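Local coordinates for DNA mismatch repair protein MutS (Thermus aquaticus, PDB 1EWQ) that takes part in DNA mismatch repair, binding mismatched DNA as an ATP-dependent damage sensor with weak ATPase activity, at residues 243-246 with 247-250; 296-299 with 300-303. All coordinates share one frame; numbering follows the deposited sequence.

Contact 1: 243-246 with 247-250; sequences FYDP and GAFM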
loop_
_atom_site.group_PDB
_atom_site.type_symbol
_atom_site.label_atom_id
_atom_site.label_comp_id
_atom_site.label_asym_id
_atom_site.label_seq_id
_atom_site.Cartn_x
_atom_site.Cartn_y
_atom_site.Cartn_z
ATOM N N PHE C 243 26.744 8.861 -25.706
ATOM C CA PHE C 243 26.715 7.488 -26.177
ATOM C C PHE C 243 27.838 6.866 -25.347
ATOM O O PHE C 243 29.015 6.986 -25.700
ATOM C CB PHE C 243 27.056 7.453 -27.668
ATOM C CG PHE C 243 27.054 6.078 -28.270
ATOM C CD1 PHE C 243 27.540 5.878 -29.563
ATOM C CD2 PHE C 243 26.582 4.981 -27.555
ATOM C CE1 PHE C 243 27.557 4.613 -30.127
ATOM C CE2 PHE C 243 26.593 3.714 -28.110
ATOM C CZ PHE C 243 27.082 3.526 -29.398
ATOM N N TYR C 244 27.483 6.233 -24.230
ATOM C CA TYR C 244 28.489 5.650 -23.347
ATOM C C TYR C 244 28.722 4.153 -23.523
ATOM O O TYR C 244 28.079 3.498 -24.348
ATOM C CB TYR C 244 28.134 5.963 -21.882
ATOM C CG TYR C 244 26.889 5.273 -21.364
ATOM C CD1 TYR C 244 26.982 4.078 -20.654
ATOM C CD2 TYR C 244 25.614 5.810 -21.591
ATOM C CE1 TYR C 244 25.846 3.429 -20.180
ATOM C CE2 TYR C 244 24.464 5.165 -21.124
ATOM C CZ TYR C 244 24.598 3.977 -20.419
ATOM O OH TYR C 244 23.495 3.331 -19.935
ATOM N N ASP C 245 29.664 3.627 -22.747
ATOM C CA ASP C 245 30.003 2.216 -22.792
ATOM C C ASP C 245 29.989 1.613 -21.393
ATOM O O ASP C 245 30.862 1.898 -20.580
ATOM C CB ASP C 245 31.386 2.033 -23.414
ATOM C CG ASP C 245 31.806 0.577 -23.482
ATOM O OD1 ASP C 245 30.992 -0.319 -23.142
ATOM O OD2 ASP C 245 32.962 0.334 -23.883
ATOM N N PRO C 246 28.990 0.762 -21.099
ATOM C CA PRO C 246 28.895 0.131 -19.778
ATOM C C PRO C 246 30.092 -0.770 -19.506
ATOM O O PRO C 246 30.453 -1.014 -18.355
ATOM C CB PRO C 246 27.575 -0.634 -19.855
ATOM C CG PRO C 246 27.460 -0.960 -21.323
ATOM C CD PRO C 246 27.884 0.333 -21.969
ATOM N N GLY C 247 30.724 -1.235 -20.576
ATOM C CA GLY C 247 31.885 -2.093 -20.429
ATOM C C GLY C 247 33.072 -1.344 -19.849
ATOM O O GLY C 247 34.052 -1.952 -19.430
ATOM N N ALA C 248 32.987 -0.019 -19.822
ATOM C CA ALA C 248 34.071 0.796 -19.297
ATOM C C ALA C 248 33.961 1.008 -17.787
ATOM O O ALA C 248 34.791 1.682 -17.189
ATOM C CB ALA C 248 34.105 2.146 -20.019
ATOM N N PHE C 249 32.929 0.435 -17.178
ATOM C CA PHE C 249 32.729 0.567 -15.743
ATOM C C PHE C 249 32.537 -0.801 -15.104
ATOM O O PHE C 249 32.471 -1.819 -15.788
ATOM C CB PHE C 249 31.493 1.428 -15.450
ATOM C CG PHE C 249 31.520 2.771 -16.110
ATOM C CD1 PHE C 249 30.910 2.964 -17.351
ATOM C CD2 PHE C 249 32.161 3.845 -15.500
ATOM C CE1 PHE C 249 30.940 4.212 -17.975
ATOM C CE2 PHE C 249 32.196 5.091 -16.112
ATOM C CZ PHE C 249 31.584 5.277 -17.354
HETATM N N MSE C 250 32.451 -0.826 -13.783
HETATM C CA MSE C 250 32.230 -2.087 -13.094
HETATM C C MSE C 250 30.818 -2.577 -13.386
HETATM O O MSE C 250 29.851 -1.816 -13.298
HETATM C CB MSE C 250 32.384 -1.924 -11.586
HETATM C CG MSE C 250 32.118 -3.216 -10.829
HETATM SE SE MSE C 250 31.815 -2.940 -8.946
HETATM C CE MSE C 250 33.615 -2.824 -8.357
HETATM O O HOH W 1 28.722 -1.329 -16.332
#
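Asp245 and Ala248 close the first turn of a short 3-10 segment that runs from Pro246 to Ala248. The amide of Ala248 donates to the carbonyl of Asp245, with N 3.0 Å from O. One residue on, Phe249 N reaches Pro246 O at 3.1 Å. Both are i+3 to i bonds, the spacing that defines a 3-10 helix. In each the donor sits well above the carbonyl plane, by 54° at Asp245 O and 58° at Pro246 O.

The side chain of Asp245 adds a bond at the start of the turn. Its OD1 accepts Gly247 N at 2.7 Å; the aspartate two residues earlier takes this N-H, as in an Asx turn. CG stands anti to the backbone N (chi1 180°), which sets it beside the carbonyl carbon, with OD1 near Gly247 N. The amide meets OD1 from above the carboxylate plane. The ring of Phe249 folds back along the same turn. Its CD1 lies 3.4 Å from Asp245 O, and Pro246 O lies at the ring edge. The CB of Ala248 also rests on Asp245 O, 3.3 Å away. Pro246 O has a second partner: a water donates to it at 2.7 Å and gives a longer bond, 3.3 Å, to Met250 O. This water ties the turn to the residue after it. Met250 is a selenomethionine.

The turn leads from strand 242-243, at the edge of a mixed sheet, toward helix 254-259. Pro246 packs on Thr158 of strand 154-160 and Glu169 of helix 163-173, while Tyr244 OH bonds to Glu169. On the far end, Phe249 meets His294 edge-to-face, and Met250 bonds through its backbone to Pro295, just after helix 282-293.

Contact 2: 296-299 with 300-303; sequences LLDR and GPLE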
loop_
_atom_site.group_PDB
_atom_site.type_symbol
_atom_site.label_atom_id
_atom_site.label_comp_id
_atom_site.label_asym_id
_atom_site.label_seq_id
_atom_site.Cartn_x
_atom_site.Cartn_y
_atom_site.Cartn_z
ATOM N N LEU C 296 34.006 2.981 -11.083
ATOM C CA LEU C 296 35.100 3.098 -12.051
ATOM C C LEU C 296 36.065 1.902 -12.066
ATOM O O LEU C 296 36.136 1.125 -11.121
ATOM C CB LEU C 296 35.906 4.378 -11.767
ATOM C CG LEU C 296 35.142 5.687 -11.537
ATOM C CD1 LEU C 296 36.144 6.809 -11.271
ATOM C CD2 LEU C 296 34.271 6.025 -12.745
ATOM N N LEU C 297 36.809 1.774 -13.160
ATOM C CA LEU C 297 37.795 0.707 -13.321
ATOM C C LEU C 297 39.197 1.325 -13.371
ATOM O O LEU C 297 40.196 0.612 -13.395
ATOM C CB LEU C 297 37.562 -0.043 -14.635
ATOM C CG LEU C 297 36.211 -0.708 -14.894
ATOM C CD1 LEU C 297 36.193 -1.309 -16.312
ATOM C CD2 LEU C 297 35.980 -1.782 -13.850
ATOM N N ASP C 298 39.258 2.652 -13.383
ATOM C CA ASP C 298 40.527 3.362 -13.495
ATOM C C ASP C 298 41.100 3.892 -12.191
ATOM O O ASP C 298 40.507 4.742 -11.529
ATOM C CB ASP C 298 40.361 4.497 -14.498
ATOM C CG ASP C 298 39.688 4.033 -15.781
ATOM O OD1 ASP C 298 40.281 3.184 -16.493
ATOM O OD2 ASP C 298 38.559 4.504 -16.065
ATOM N N ARG C 299 42.277 3.382 -11.851
ATOM C CA ARG C 299 42.984 3.751 -10.632
ATOM C C ARG C 299 43.186 5.258 -10.479
ATOM O O ARG C 299 42.875 5.831 -9.437
ATOM C CB ARG C 299 44.342 3.053 -10.623
ATOM C CG ARG C 299 45.071 3.029 -9.292
ATOM C CD ARG C 299 46.400 2.323 -9.509
ATOM N NE ARG C 299 47.029 1.866 -8.279
ATOM C CZ ARG C 299 47.549 2.671 -7.364
ATOM N NH1 ARG C 299 47.512 3.986 -7.546
ATOM N NH2 ARG C 299 48.112 2.157 -6.272
ATOM N N GLY C 300 43.715 5.886 -11.526
ATOM C CA GLY C 300 43.985 7.313 -11.509
ATOM C C GLY C 300 42.823 8.172 -11.052
ATOM O O GLY C 300 42.950 8.902 -10.069
ATOM N N PRO C 301 41.684 8.135 -11.760
ATOM C CA PRO C 301 40.564 8.963 -11.310
ATOM C C PRO C 301 40.078 8.579 -9.908
ATOM O O PRO C 301 39.618 9.436 -9.150
ATOM C CB PRO C 301 39.508 8.768 -12.404
ATOM C CG PRO C 301 39.931 7.524 -13.125
ATOM C CD PRO C 301 41.426 7.572 -13.096
ATOM N N LEU C 302 40.201 7.307 -9.553
ATOM C CA LEU C 302 39.779 6.878 -8.223
ATOM C C LEU C 302 40.679 7.494 -7.156
ATOM O O LEU C 302 40.199 7.993 -6.144
ATOM C CB LEU C 302 39.797 5.351 -8.111
ATOM C CG LEU C 302 38.612 4.659 -8.798
ATOM C CD1 LEU C 302 38.873 3.168 -8.891
ATOM C CD2 LEU C 302 37.318 4.955 -8.031
ATOM N N GLU C 303 41.986 7.470 -7.387
ATOM C CA GLU C 303 42.927 8.046 -6.426
ATOM C C GLU C 303 42.668 9.553 -6.287
ATOM O O GLU C 303 42.868 10.127 -5.217
ATOM C CB GLU C 303 44.373 7.789 -6.875
ATOM C CG GLU C 303 44.699 6.304 -7.094
ATOM C CD GLU C 303 44.980 5.550 -5.800
ATOM O OE1 GLU C 303 44.421 5.916 -4.744
ATOM O OE2 GLU C 303 45.760 4.573 -5.838
#
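Arg299 and Glu303 sit one helical turn apart and join in a salt bridge, with Arg299 NH1 a short 2.5 Å from Glu303 OE2. Glu303 OE2 comes in over one face of the guanidinium, whose plane is 56° from the carboxylate's. The arginine chain is extended from CG to NE. The bend of the glutamate chain at chi2 (-80°) turns OE2 back over the guanidinium. The backbone joins them too: Glu303 N bonds to Arg299 O at 2.8 Å, almost in line with the carbonyl.

Leu302 turns its side chain to Leu296 and to Asp298 O. It slides past Leu296 in the opposite direction, with its CD2 3.9 Å from Leu296 CD1. Leu302 CG lies against Asp298 O, which accepts a long bond from Leu302 N (3.3 Å). Cutting Leu302 back to an alanine would remove CG and both methyls; Leu296 would probably keep only Pro301 across this contact, with a gap left beside Asp298 O. Pro301 packs its CG against Asp298 CB at 3.4 Å, and its CB touches Leu296 CD1. Asp298 holds the N-cap position, but its side chain makes no capping bond.

Residues 296-303 carry the chain from the loop after helix 282-293 into the first turn of helix 299-314, in MutS domain III. Leu302 and Glu303 rest on Phe547 of strand 546-547. Glu303 OE1 has a second salt bridge, to Arg544, and Arg299 NH2 bonds to Phe547 O.

Overall arrangement
Contact 1 comes first along the chain, and contact 2 follows it. Their centres are about 14 Å apart, on the same side of the chain's centre. They touch through Leu297: its CD1 lies 3.4 Å from Ala248 O, and its CD2 packs 3.7 Å from Met250 N. Leu296 also packs on Phe249. Gln604 ties in both, touching Met250 and bonding to Leu296. Together they join the sheet holding strand 242-243 to the start of helix 299-314. Both lie away from the predicted ATP site. The bound DNA is distant too, about 43 Å from the nearest atom of contact 1 and about 48 Å from that of contact 2.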